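Local coordinates for protein halogenase (Chondromyces crocatus, PDB 3E1T) that is an FAD-dependent halogenase that probably installs chlorine during the biosynthesis of chondrochloren in a myxobacterium, at residues 286-291 with 301-306; 8-13 with 163-168. One frame throughout, in Å; residues are numbered along the deposited sequence.

Contact 1 of 2, residues 286-291 with 301-306; sequences YSYCNT and VGDAAC. With FAD (flavin-adenine dinucleotide), chain C.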
ATOM      1  N   TYR A 286       2.278 -10.690   2.444  1.00 27.55           N
ATOM      2  CA  TYR A 286       1.961  -9.475   1.707  1.00 26.25           C
ATOM      3  C   TYR A 286       3.147  -8.546   1.480  1.00 25.31           C
ATOM      4  O   TYR A 286       3.030  -7.597   0.696  1.00 24.61           O
ATOM      5  CB  TYR A 286       0.831  -8.700   2.404  1.00 27.23           C
ATOM      6  CG  TYR A 286       1.110  -8.324   3.859  1.00 26.85           C
ATOM      7  CD1 TYR A 286       2.120  -7.412   4.198  1.00 27.94           C
ATOM      8  CD2 TYR A 286       0.346  -8.870   4.889  1.00 27.42           C
ATOM      9  CE1 TYR A 286       2.367  -7.065   5.547  1.00 28.17           C
ATOM     10  CE2 TYR A 286       0.578  -8.527   6.233  1.00 28.90           C
ATOM     11  CZ  TYR A 286       1.584  -7.636   6.552  1.00 28.77           C
ATOM     12  OH  TYR A 286       1.786  -7.294   7.878  1.00 28.97           O
ATOM     13  N   SER A 287       4.275  -8.786   2.147  1.00 23.30           N
ATOM     14  CA  SER A 287       5.424  -7.868   2.004  1.00 22.87           C
ATOM     15  C   SER A 287       6.458  -8.400   1.011  1.00 22.52           C
ATOM     16  O   SER A 287       7.022  -9.456   1.227  1.00 22.22           O
ATOM     17  CB  SER A 287       6.103  -7.586   3.342  1.00 22.57           C
ATOM     18  OG  SER A 287       7.047  -6.516   3.196  1.00 23.05           O
ATOM     19  N   TYR A 288       6.696  -7.662  -0.067  1.00 22.24           N
ATOM     20  CA  TYR A 288       7.543  -8.158  -1.168  1.00 23.22           C
ATOM     21  C   TYR A 288       7.895  -7.033  -2.117  1.00 23.51           C
ATOM     22  O   TYR A 288       7.285  -5.968  -2.082  1.00 22.70           O
ATOM     23  CB  TYR A 288       6.840  -9.286  -1.958  1.00 22.89           C
ATOM     24  CG  TYR A 288       5.453  -8.916  -2.410  1.00 23.39           C
ATOM     25  CD1 TYR A 288       5.260  -8.050  -3.477  1.00 24.21           C
ATOM     26  CD2 TYR A 288       4.325  -9.422  -1.748  1.00 26.27           C
ATOM     27  CE1 TYR A 288       3.981  -7.683  -3.885  1.00 23.75           C
ATOM     28  CE2 TYR A 288       3.038  -9.060  -2.152  1.00 24.41           C
ATOM     29  CZ  TYR A 288       2.884  -8.180  -3.220  1.00 24.29           C
ATOM     30  OH  TYR A 288       1.627  -7.799  -3.623  1.00 22.47           O
ATOM     31  N   CYS A 289       8.878  -7.290  -2.966  1.00 24.88           N
ATOM     32  CA  CYS A 289       9.236  -6.383  -4.039  1.00 26.26           C
ATOM     33  C   CYS A 289       9.627  -7.252  -5.227  1.00 27.52           C
ATOM     34  O   CYS A 289      10.141  -8.354  -5.057  1.00 28.23           O
ATOM     35  CB  CYS A 289      10.389  -5.466  -3.626  1.00 26.02           C
ATOM     36  SG  CYS A 289      10.774  -4.103  -4.776  1.00 26.35           S
ATOM     37  N   ASN A 290       9.365  -6.758  -6.432  1.00 28.39           N
ATOM     38  CA  ASN A 290       9.767  -7.457  -7.642  1.00 28.15           C
ATOM     39  C   ASN A 290      11.162  -7.062  -8.106  1.00 27.78           C
ATOM     40  O   ASN A 290      11.595  -5.929  -7.887  1.00 27.75           O
ATOM     41  CB  ASN A 290       8.722  -7.237  -8.739  1.00 28.66           C
ATOM     42  CG  ASN A 290       7.624  -8.289  -8.708  1.00 31.06           C
ATOM     43  OD1 ASN A 290       7.684  -9.267  -9.445  1.00 33.24           O
ATOM     44  ND2 ASN A 290       6.624  -8.108  -7.828  1.00 33.63           N
ATOM     45  N   THR A 291      11.875  -7.998  -8.740  1.00 27.25           N
ATOM     46  CA  THR A 291      13.223  -7.724  -9.274  1.00 27.42           C
ATOM     47  C   THR A 291      13.221  -6.716 -10.416  1.00 27.36           C
ATOM     48  O   THR A 291      14.261  -6.129 -10.742  1.00 27.98           O
ATOM     49  CB  THR A 291      13.959  -9.011  -9.741  1.00 27.02           C
ATOM     50  OG1 THR A 291      13.108  -9.756 -10.615  1.00 27.25           O
ATOM     51  CG2 THR A 291      14.320  -9.888  -8.537  1.00 26.96           C
ATOM     52  N   VAL A 301       2.283  -2.061 -11.582  1.00 26.14           N
ATOM     53  CA  VAL A 301       1.971  -0.940 -10.680  1.00 26.88           C
ATOM     54  C   VAL A 301       1.253  -1.465  -9.455  1.00 26.39           C
ATOM     55  O   VAL A 301       0.592  -2.511  -9.511  1.00 25.98           O
ATOM     56  CB  VAL A 301       1.130   0.199 -11.361  1.00 27.60           C
ATOM     57  CG1 VAL A 301       1.848   0.806 -12.555  1.00 28.46           C
ATOM     58  CG2 VAL A 301      -0.201  -0.290 -11.764  1.00 29.42           C
ATOM     59  N   GLY A 302       1.393  -0.743  -8.346  1.00 25.83           N
ATOM     60  CA  GLY A 302       0.672  -1.065  -7.130  1.00 25.58           C
ATOM     61  C   GLY A 302       1.124  -2.370  -6.516  1.00 25.45           C
ATOM     62  O   GLY A 302       2.296  -2.715  -6.599  1.00 24.89           O
ATOM     63  N   ASP A 303       0.181  -3.112  -5.932  1.00 24.91           N
ATOM     64  CA  ASP A 303       0.513  -4.326  -5.205  1.00 25.02           C
ATOM     65  C   ASP A 303       1.079  -5.412  -6.117  1.00 25.74           C
ATOM     66  O   ASP A 303       1.735  -6.346  -5.643  1.00 25.61           O
ATOM     67  CB  ASP A 303      -0.707  -4.879  -4.501  1.00 25.47           C
ATOM     68  CG  ASP A 303      -1.018  -4.186  -3.190  1.00 26.16           C
ATOM     69  OD1 ASP A 303      -0.425  -3.131  -2.864  1.00 28.02           O
ATOM     70  OD2 ASP A 303      -1.901  -4.721  -2.494  1.00 27.62           O
ATOM     71  N   ALA A 304       0.808  -5.315  -7.414  1.00 26.01           N
ATOM     72  CA  ALA A 304       1.404  -6.256  -8.376  1.00 25.77           C
ATOM     73  C   ALA A 304       2.917  -6.146  -8.352  1.00 25.44           C
ATOM     74  O   ALA A 304       3.607  -7.147  -8.505  1.00 26.50           O
ATOM     75  CB  ALA A 304       0.874  -5.986  -9.787  1.00 26.36           C
ATOM     76  N   ALA A 305       3.432  -4.927  -8.178  1.00 25.00           N
ATOM     77  CA  ALA A 305       4.866  -4.668  -8.132  1.00 24.18           C
ATOM     78  C   ALA A 305       5.499  -4.900  -6.744  1.00 24.92           C
ATOM     79  O   ALA A 305       6.496  -5.619  -6.611  1.00 24.30           O
ATOM     80  CB  ALA A 305       5.140  -3.253  -8.584  1.00 24.53           C
ATOM     81  N   CYS A 306       4.945  -4.258  -5.720  1.00 24.91           N
ATOM     82  CA  CYS A 306       5.563  -4.284  -4.398  1.00 25.56           C
ATOM     83  C   CYS A 306       4.596  -3.809  -3.337  1.00 25.95           C
ATOM     84  O   CYS A 306       3.615  -3.127  -3.639  1.00 26.02           O
ATOM     85  CB  CYS A 306       6.839  -3.425  -4.370  1.00 25.15           C
ATOM     86  SG  CYS A 306       6.540  -1.670  -4.634  1.00 26.76           S
TER
HETATM   87  PA  FAD C 600      -6.016  -3.880  -5.785  1.00 27.39           P
HETATM   88  O1A FAD C 600      -6.706  -2.859  -4.918  1.00 28.07           O
HETATM   89  O2A FAD C 600      -5.813  -5.213  -5.153  1.00 26.90           O
HETATM   90  O5B FAD C 600      -6.923  -4.071  -7.108  1.00 26.81           O
HETATM   91  C5B FAD C 600      -6.518  -4.928  -8.165  1.00 28.95           C
HETATM   92  C4B FAD C 600      -7.736  -5.288  -9.021  1.00 31.44           C
HETATM   93  O4B FAD C 600      -7.393  -6.233 -10.015  1.00 31.30           O
HETATM   94  C3B FAD C 600      -8.833  -5.927  -8.177  1.00 33.36           C
HETATM   95  O3B FAD C 600     -10.017  -5.186  -8.374  1.00 36.68           O
HETATM   96  C2B FAD C 600      -8.994  -7.329  -8.727  1.00 33.90           C
HETATM   97  O2B FAD C 600     -10.349  -7.674  -8.786  1.00 31.82           O
HETATM   98  C1B FAD C 600      -8.400  -7.209 -10.118  1.00 33.58           C
HETATM   99  N9A FAD C 600      -7.802  -8.441 -10.663  1.00 35.59           N
HETATM  100  C8A FAD C 600      -7.082  -9.415 -10.018  1.00 35.61           C
HETATM  101  N7A FAD C 600      -6.717 -10.340 -10.935  1.00 36.82           N
HETATM  102  C5A FAD C 600      -7.179  -9.967 -12.154  1.00 36.30           C
HETATM  103  C6A FAD C 600      -7.108 -10.538 -13.434  1.00 35.67           C
HETATM  104  N6A FAD C 600      -6.594 -11.759 -13.629  1.00 35.08           N
HETATM  105  N1A FAD C 600      -7.699  -9.882 -14.488  1.00 34.72           N
HETATM  106  C2A FAD C 600      -8.380  -8.707 -14.303  1.00 35.06           C
HETATM  107  N3A FAD C 600      -8.453  -8.163 -13.038  1.00 35.80           N
HETATM  108  C4A FAD C 600      -7.860  -8.774 -11.988  1.00 35.76           C
HETATM  109  N1  FAD C 600      -3.398   0.651   1.992  1.00 26.79           N
HETATM  110  C2  FAD C 600      -3.762   1.916   2.360  1.00 27.58           C
HETATM  111  O2  FAD C 600      -3.574   2.828   1.558  1.00 27.48           O
HETATM  112  N3  FAD C 600      -4.309   2.132   3.613  1.00 27.48           N
HETATM  113  C4  FAD C 600      -4.505   1.075   4.496  1.00 28.11           C
HETATM  114  O4  FAD C 600      -5.011   1.260   5.605  1.00 28.29           O
HETATM  115  C4X FAD C 600      -4.120  -0.207   4.124  1.00 28.01           C
HETATM  116  N5  FAD C 600      -4.299  -1.284   4.973  1.00 27.79           N
HETATM  117  C5X FAD C 600      -3.916  -2.550   4.573  1.00 27.53           C
HETATM  118  C6  FAD C 600      -4.082  -3.645   5.426  1.00 27.51           C
HETATM  119  C7  FAD C 600      -3.688  -4.926   5.010  1.00 27.65           C
HETATM  120  C7M FAD C 600      -3.668  -6.044   6.014  1.00 25.87           C
HETATM  121  C8  FAD C 600      -3.123  -5.115   3.743  1.00 27.39           C
HETATM  122  C8M FAD C 600      -2.501  -6.431   3.335  1.00 27.78           C
HETATM  123  C9  FAD C 600      -2.972  -4.022   2.896  1.00 27.85           C
HETATM  124  C9A FAD C 600      -3.361  -2.740   3.301  1.00 27.85           C
HETATM  125  N10 FAD C 600      -3.203  -1.674   2.436  1.00 27.92           N
HETATM  126  C10 FAD C 600      -3.571  -0.410   2.846  1.00 27.86           C
HETATM  127  C1' FAD C 600      -2.708  -1.891   1.016  1.00 28.31           C
HETATM  128  C2' FAD C 600      -3.807  -1.830  -0.050  1.00 29.21           C
HETATM  129  O2' FAD C 600      -4.684  -2.916   0.167  1.00 28.68           O
HETATM  130  C3' FAD C 600      -3.212  -1.944  -1.462  1.00 27.50           C
HETATM  131  O3' FAD C 600      -1.955  -1.307  -1.531  1.00 28.41           O
HETATM  132  C4' FAD C 600      -4.056  -1.315  -2.571  1.00 28.28           C
HETATM  133  O4' FAD C 600      -5.309  -1.958  -2.631  1.00 27.62           O
HETATM  134  C5' FAD C 600      -3.335  -1.481  -3.909  1.00 26.01           C
HETATM  135  O5' FAD C 600      -4.222  -1.211  -4.959  1.00 27.86           O
HETATM  136  P   FAD C 600      -4.040  -1.892  -6.403  1.00 25.76           P
HETATM  137  O1P FAD C 600      -4.771  -1.055  -7.430  1.00 26.39           O
HETATM  138  O2P FAD C 600      -2.591  -1.992  -6.759  1.00 22.01           O
HETATM  139  O3P FAD C 600      -4.578  -3.377  -6.241  1.00 23.76           O
HETATM  140  O   HOH W   1       3.957  -9.510  -8.106  1.00 36.91           O
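Ala-305 O is gripped twice by Asn-290. Asn-290 ND2 gives Ala-305 O a nearly straight bond of 2.8 Å, and the backbone N of Asn-290 adds a weak one. ND2 lies above the carbonyl plane of Ala-305, while Ala-305 O sits close to the amide plane of Asn-290. The same ND2 also donates to a water; its link to Ala-304 O is improbably short and so doubtful. Tyr-288 meets the turn with one edge of its ring. Its CG lies between the backbone N and the carbonyl carbon (chi1 52°), and this swings the ring alongside 303-306. Tyr-288 OH makes a very short bond of 2.5 Å to Asp-303 O, which lies in the ring plane. Cys-289 and Cys-306 form a non-hydrogen-bonded antiparallel pair, in which Cys-289 SG packs on Cys-306 CB at 4.0 Å. Arg-181 makes a cation-pi contact with Tyr-288. On the cofactor side, Asp-303 N donates to FAD O2P at 3.1 Å, and Asp-303 OD1 accepts from FAD O3' at 2.7 Å. The chemistry implies a buried turn whose carbonyls are tied to strand 288-290, while Asp-303 holds both the ribityl chain and the pyrophosphate of FAD.

Contact 2 of 2, residues 8-13 with 163-168; sequences FDLIVI and FIVDAS. With FAD (flavin-adenine dinucleotide), chain C.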
ATOM      1  N   PHE A   8      -5.460  -1.215 -29.009  1.00 42.01           N
ATOM      2  CA  PHE A   8      -5.499  -0.065 -28.101  1.00 40.15           C
ATOM      3  C   PHE A   8      -4.115   0.577 -27.968  1.00 39.27           C
ATOM      4  O   PHE A   8      -3.135   0.057 -28.492  1.00 39.06           O
ATOM      5  CB  PHE A   8      -6.033  -0.502 -26.736  1.00 40.01           C
ATOM      6  CG  PHE A   8      -7.465  -0.973 -26.759  1.00 39.50           C
ATOM      7  CD1 PHE A   8      -8.507  -0.075 -26.563  1.00 38.73           C
ATOM      8  CD2 PHE A   8      -7.771  -2.315 -26.968  1.00 39.04           C
ATOM      9  CE1 PHE A   8      -9.830  -0.500 -26.570  1.00 39.30           C
ATOM     10  CE2 PHE A   8      -9.090  -2.756 -26.983  1.00 38.38           C
ATOM     11  CZ  PHE A   8     -10.125  -1.853 -26.786  1.00 39.51           C
ATOM     12  N   ASP A   9      -4.024   1.724 -27.306  1.00 38.03           N
ATOM     13  CA  ASP A   9      -2.704   2.246 -26.969  1.00 37.31           C
ATOM     14  C   ASP A   9      -2.211   1.533 -25.696  1.00 36.23           C
ATOM     15  O   ASP A   9      -1.023   1.266 -25.554  1.00 36.09           O
ATOM     16  CB  ASP A   9      -2.712   3.772 -26.797  1.00 37.31           C
ATOM     17  CG  ASP A   9      -3.117   4.521 -28.074  1.00 38.57           C
ATOM     18  OD1 ASP A   9      -4.163   5.207 -28.036  1.00 39.59           O
ATOM     19  OD2 ASP A   9      -2.391   4.445 -29.096  1.00 37.84           O
ATOM     20  N   LEU A  10      -3.147   1.186 -24.806  1.00 35.43           N
ATOM     21  CA  LEU A  10      -2.823   0.634 -23.483  1.00 34.38           C
ATOM     22  C   LEU A  10      -3.906  -0.309 -23.006  1.00 33.77           C
ATOM     23  O   LEU A  10      -5.087   0.014 -23.093  1.00 33.48           O
ATOM     24  CB  LEU A  10      -2.672   1.774 -22.460  1.00 34.63           C
ATOM     25  CG  LEU A  10      -2.581   1.482 -20.951  1.00 34.67           C
ATOM     26  CD1 LEU A  10      -1.295   0.712 -20.633  1.00 33.24           C
ATOM     27  CD2 LEU A  10      -2.634   2.789 -20.147  1.00 34.22           C
ATOM     28  N   ILE A  11      -3.496  -1.464 -22.487  1.00 33.16           N
ATOM     29  CA  ILE A  11      -4.407  -2.340 -21.755  1.00 32.95           C
ATOM     30  C   ILE A  11      -3.978  -2.406 -20.294  1.00 33.03           C
ATOM     31  O   ILE A  11      -2.833  -2.765 -19.991  1.00 32.96           O
ATOM     32  CB  ILE A  11      -4.449  -3.769 -22.332  1.00 32.92           C
ATOM     33  CG1 ILE A  11      -4.953  -3.737 -23.786  1.00 33.12           C
ATOM     34  CG2 ILE A  11      -5.354  -4.661 -21.466  1.00 32.58           C
ATOM     35  CD1 ILE A  11      -4.511  -4.921 -24.634  1.00 33.35           C
ATOM     36  N   VAL A  12      -4.909  -2.062 -19.403  1.00 32.80           N
ATOM     37  CA  VAL A  12      -4.690  -2.147 -17.969  1.00 32.53           C
ATOM     38  C   VAL A  12      -5.454  -3.336 -17.399  1.00 32.03           C
ATOM     39  O   VAL A  12      -6.647  -3.506 -17.663  1.00 31.56           O
ATOM     40  CB  VAL A  12      -5.087  -0.829 -17.266  1.00 33.00           C
ATOM     41  CG1 VAL A  12      -4.927  -0.944 -15.755  1.00 32.44           C
ATOM     42  CG2 VAL A  12      -4.220   0.300 -17.790  1.00 32.72           C
ATOM     43  N   ILE A  13      -4.735  -4.166 -16.649  1.00 30.89           N
ATOM     44  CA  ILE A  13      -5.289  -5.331 -15.990  1.00 30.86           C
ATOM     45  C   ILE A  13      -5.588  -5.027 -14.517  1.00 31.05           C
ATOM     46  O   ILE A  13      -4.676  -5.031 -13.664  1.00 31.25           O
ATOM     47  CB  ILE A  13      -4.292  -6.517 -16.024  1.00 30.82           C
ATOM     48  CG1 ILE A  13      -3.617  -6.642 -17.406  1.00 30.43           C
ATOM     49  CG2 ILE A  13      -4.983  -7.785 -15.523  1.00 30.54           C
ATOM     50  CD1 ILE A  13      -2.526  -7.706 -17.493  1.00 31.23           C
ATOM     51  N   PHE A 163       1.254  -0.979 -25.026  1.00 35.30           N
ATOM     52  CA  PHE A 163       1.643  -1.116 -23.620  1.00 33.79           C
ATOM     53  C   PHE A 163       0.635  -1.941 -22.852  1.00 32.93           C
ATOM     54  O   PHE A 163      -0.565  -1.738 -22.993  1.00 32.89           O
ATOM     55  CB  PHE A 163       1.746   0.245 -22.949  1.00 33.13           C
ATOM     56  CG  PHE A 163       2.739   1.160 -23.575  1.00 32.78           C
ATOM     57  CD1 PHE A 163       4.092   0.987 -23.362  1.00 31.81           C
ATOM     58  CD2 PHE A 163       2.311   2.219 -24.364  1.00 31.81           C
ATOM     59  CE1 PHE A 163       5.016   1.855 -23.941  1.00 33.21           C
ATOM     60  CE2 PHE A 163       3.224   3.090 -24.939  1.00 33.50           C
ATOM     61  CZ  PHE A 163       4.580   2.908 -24.727  1.00 32.49           C
ATOM     62  N   ILE A 164       1.135  -2.873 -22.043  1.00 32.25           N
ATOM     63  CA  ILE A 164       0.302  -3.691 -21.158  1.00 31.58           C
ATOM     64  C   ILE A 164       0.780  -3.429 -19.728  1.00 31.10           C
ATOM     65  O   ILE A 164       1.978  -3.503 -19.467  1.00 30.60           O
ATOM     66  CB  ILE A 164       0.443  -5.215 -21.448  1.00 31.98           C
ATOM     67  CG1 ILE A 164       0.383  -5.520 -22.957  1.00 33.35           C
ATOM     68  CG2 ILE A 164      -0.611  -6.029 -20.658  1.00 31.93           C
ATOM     69  CD1 ILE A 164      -0.953  -5.247 -23.614  1.00 34.73           C
ATOM     70  N   VAL A 165      -0.141  -3.096 -18.823  1.00 30.19           N
ATOM     71  CA  VAL A 165       0.222  -2.855 -17.420  1.00 29.08           C
ATOM     72  C   VAL A 165      -0.557  -3.741 -16.443  1.00 28.68           C
ATOM     73  O   VAL A 165      -1.781  -3.774 -16.476  1.00 28.49           O
ATOM     74  CB  VAL A 165       0.059  -1.375 -17.018  1.00 29.41           C
ATOM     75  CG1 VAL A 165       0.372  -1.192 -15.522  1.00 28.18           C
ATOM     76  CG2 VAL A 165       0.982  -0.473 -17.876  1.00 27.56           C
ATOM     77  N   ASP A 166       0.178  -4.457 -15.592  1.00 27.87           N
ATOM     78  CA  ASP A 166      -0.399  -5.257 -14.518  1.00 28.08           C
ATOM     79  C   ASP A 166      -0.662  -4.362 -13.309  1.00 27.88           C
ATOM     80  O   ASP A 166       0.273  -3.875 -12.658  1.00 28.05           O
ATOM     81  CB  ASP A 166       0.543  -6.409 -14.154  1.00 28.20           C
ATOM     82  CG  ASP A 166      -0.050  -7.372 -13.135  1.00 29.28           C
ATOM     83  OD1 ASP A 166      -1.268  -7.321 -12.825  1.00 30.43           O
ATOM     84  OD2 ASP A 166       0.720  -8.208 -12.640  1.00 31.15           O
ATOM     85  N   ALA A 167      -1.944  -4.121 -13.050  1.00 27.20           N
ATOM     86  CA  ALA A 167      -2.399  -3.422 -11.862  1.00 26.91           C
ATOM     87  C   ALA A 167      -3.355  -4.363 -11.165  1.00 26.65           C
ATOM     88  O   ALA A 167      -4.346  -3.934 -10.594  1.00 26.79           O
ATOM     89  CB  ALA A 167      -3.119  -2.132 -12.237  1.00 26.77           C
ATOM     90  N   SER A 168      -3.076  -5.656 -11.232  1.00 26.56           N
ATOM     91  CA  SER A 168      -4.060  -6.624 -10.746  1.00 26.92           C
ATOM     92  C   SER A 168      -3.832  -7.051  -9.293  1.00 26.80           C
ATOM     93  O   SER A 168      -4.383  -8.060  -8.835  1.00 26.57           O
ATOM     94  CB  SER A 168      -4.162  -7.813 -11.698  1.00 26.78           C
ATOM     95  OG  SER A 168      -2.961  -8.549 -11.747  1.00 27.25           O
TER
HETATM   96  PA  FAD C 600      -6.016  -3.880  -5.785  1.00 27.39           P
HETATM   97  O1A FAD C 600      -6.706  -2.859  -4.918  1.00 28.07           O
HETATM   98  O2A FAD C 600      -5.813  -5.213  -5.153  1.00 26.90           O
HETATM   99  O5B FAD C 600      -6.923  -4.071  -7.108  1.00 26.81           O
HETATM  100  C5B FAD C 600      -6.518  -4.928  -8.165  1.00 28.95           C
HETATM  101  C4B FAD C 600      -7.736  -5.288  -9.021  1.00 31.44           C
HETATM  102  O4B FAD C 600      -7.393  -6.233 -10.015  1.00 31.30           O
HETATM  103  C3B FAD C 600      -8.833  -5.927  -8.177  1.00 33.36           C
HETATM  104  O3B FAD C 600     -10.017  -5.186  -8.374  1.00 36.68           O
HETATM  105  C2B FAD C 600      -8.994  -7.329  -8.727  1.00 33.90           C
HETATM  106  O2B FAD C 600     -10.349  -7.674  -8.786  1.00 31.82           O
HETATM  107  C1B FAD C 600      -8.400  -7.209 -10.118  1.00 33.58           C
HETATM  108  N9A FAD C 600      -7.802  -8.441 -10.663  1.00 35.59           N
HETATM  109  C8A FAD C 600      -7.082  -9.415 -10.018  1.00 35.61           C
HETATM  110  N7A FAD C 600      -6.717 -10.340 -10.935  1.00 36.82           N
HETATM  111  C5A FAD C 600      -7.179  -9.967 -12.154  1.00 36.30           C
HETATM  112  C6A FAD C 600      -7.108 -10.538 -13.434  1.00 35.67           C
HETATM  113  N6A FAD C 600      -6.594 -11.759 -13.629  1.00 35.08           N
HETATM  114  N1A FAD C 600      -7.699  -9.882 -14.488  1.00 34.72           N
HETATM  115  C2A FAD C 600      -8.380  -8.707 -14.303  1.00 35.06           C
HETATM  116  N3A FAD C 600      -8.453  -8.163 -13.038  1.00 35.80           N
HETATM  117  C4A FAD C 600      -7.860  -8.774 -11.988  1.00 35.76           C
HETATM  118  N1  FAD C 600      -3.398   0.651   1.992  1.00 26.79           N
HETATM  119  C2  FAD C 600      -3.762   1.916   2.360  1.00 27.58           C
HETATM  120  O2  FAD C 600      -3.574   2.828   1.558  1.00 27.48           O
HETATM  121  N3  FAD C 600      -4.309   2.132   3.613  1.00 27.48           N
HETATM  122  C4  FAD C 600      -4.505   1.075   4.496  1.00 28.11           C
HETATM  123  O4  FAD C 600      -5.011   1.260   5.605  1.00 28.29           O
HETATM  124  C4X FAD C 600      -4.120  -0.207   4.124  1.00 28.01           C
HETATM  125  N5  FAD C 600      -4.299  -1.284   4.973  1.00 27.79           N
HETATM  126  C5X FAD C 600      -3.916  -2.550   4.573  1.00 27.53           C
HETATM  127  C6  FAD C 600      -4.082  -3.645   5.426  1.00 27.51           C
HETATM  128  C7  FAD C 600      -3.688  -4.926   5.010  1.00 27.65           C
HETATM  129  C7M FAD C 600      -3.668  -6.044   6.014  1.00 25.87           C
HETATM  130  C8  FAD C 600      -3.123  -5.115   3.743  1.00 27.39           C
HETATM  131  C8M FAD C 600      -2.501  -6.431   3.335  1.00 27.78           C
HETATM  132  C9  FAD C 600      -2.972  -4.022   2.896  1.00 27.85           C
HETATM  133  C9A FAD C 600      -3.361  -2.740   3.301  1.00 27.85           C
HETATM  134  N10 FAD C 600      -3.203  -1.674   2.436  1.00 27.92           N
HETATM  135  C10 FAD C 600      -3.571  -0.410   2.846  1.00 27.86           C
HETATM  136  C1' FAD C 600      -2.708  -1.891   1.016  1.00 28.31           C
HETATM  137  C2' FAD C 600      -3.807  -1.830  -0.050  1.00 29.21           C
HETATM  138  O2' FAD C 600      -4.684  -2.916   0.167  1.00 28.68           O
HETATM  139  C3' FAD C 600      -3.212  -1.944  -1.462  1.00 27.50           C
HETATM  140  O3' FAD C 600      -1.955  -1.307  -1.531  1.00 28.41           O
HETATM  141  C4' FAD C 600      -4.056  -1.315  -2.571  1.00 28.28           C
HETATM  142  O4' FAD C 600      -5.309  -1.958  -2.631  1.00 27.62           O
HETATM  143  C5' FAD C 600      -3.335  -1.481  -3.909  1.00 26.01           C
HETATM  144  O5' FAD C 600      -4.222  -1.211  -4.959  1.00 27.86           O
HETATM  145  P   FAD C 600      -4.040  -1.892  -6.403  1.00 25.76           P
HETATM  146  O1P FAD C 600      -4.771  -1.055  -7.430  1.00 26.39           O
HETATM  147  O2P FAD C 600      -2.591  -1.992  -6.759  1.00 22.01           O
HETATM  148  O3P FAD C 600      -4.578  -3.377  -6.241  1.00 23.76           O
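Ile-13 packs over the neighbouring strand and reaches the cofactor. Ile-13 CB lies 3.7 Å from Val-165 O, and Ile-13 CG1 is closer to that oxygen, at 3.5 Å. Ile-13 CD1 continues to Ile-164 CG2, 4.1 Å away. The other branch of Ile-13, CG2, turns beside the carbonyl carbon and lies over the adenine of FAD, 3.6 Å from N1A. With an alanine here, both branches are gone, which is likely to leave that side of the adenine without its apolar neighbour and open a gap beside Ile-164. Ile-11 lies on the same face, side by side with Ile-164 and pointing the same way; their CD1 atoms meet. On the other face Leu-10 CD1 packs against Val-165 CG2 at 3.8 Å, and helices 17-27 and 315-333 cover these residues. The backbones run parallel, with segment axes 13° apart. Ile-11 N to Phe-163 O, Val-165 N to Ile-11 O and Ile-13 N to Val-165 O are all nearly straight bonds. Ala-167 N then donates to Ile-13 O at 2.9 Å. At the end of strand 163-166, Asp-166 OD1 accepts from Ser-168 N at 2.9 Å, an Asx turn. Ser-168 O comes 3.2 Å from FAD C8A. Adjacent parallel strands whose C-terminal ends meet the adenosine half of FAD are typical of a Rossmann-type dinucleotide-binding fold.

Contact 2 comes first along the chain and closes before contact 1 opens. Their centres are about 17 Å apart. Contact 2 joins two inner strands of the five-stranded parallel sheet, 10-13 and 163-166. Strand 298-300, at one edge of that sheet, runs directly into segment 301-306 of contact 1; strands 288-290 and 306-307 belong to a small antiparallel sheet. The two contacts touch directly: Val-301 N probably bonds to Asp-166 O at 2.9 Å, and Val-301 packs on Ala-167 and Val-165. Helix 315-333 lies against both. FAD spans the pair, with its adenosine half at contact 2 and its pyrophosphate and ribityl chain at contact 1. Together they line successive parts of one cofactor site.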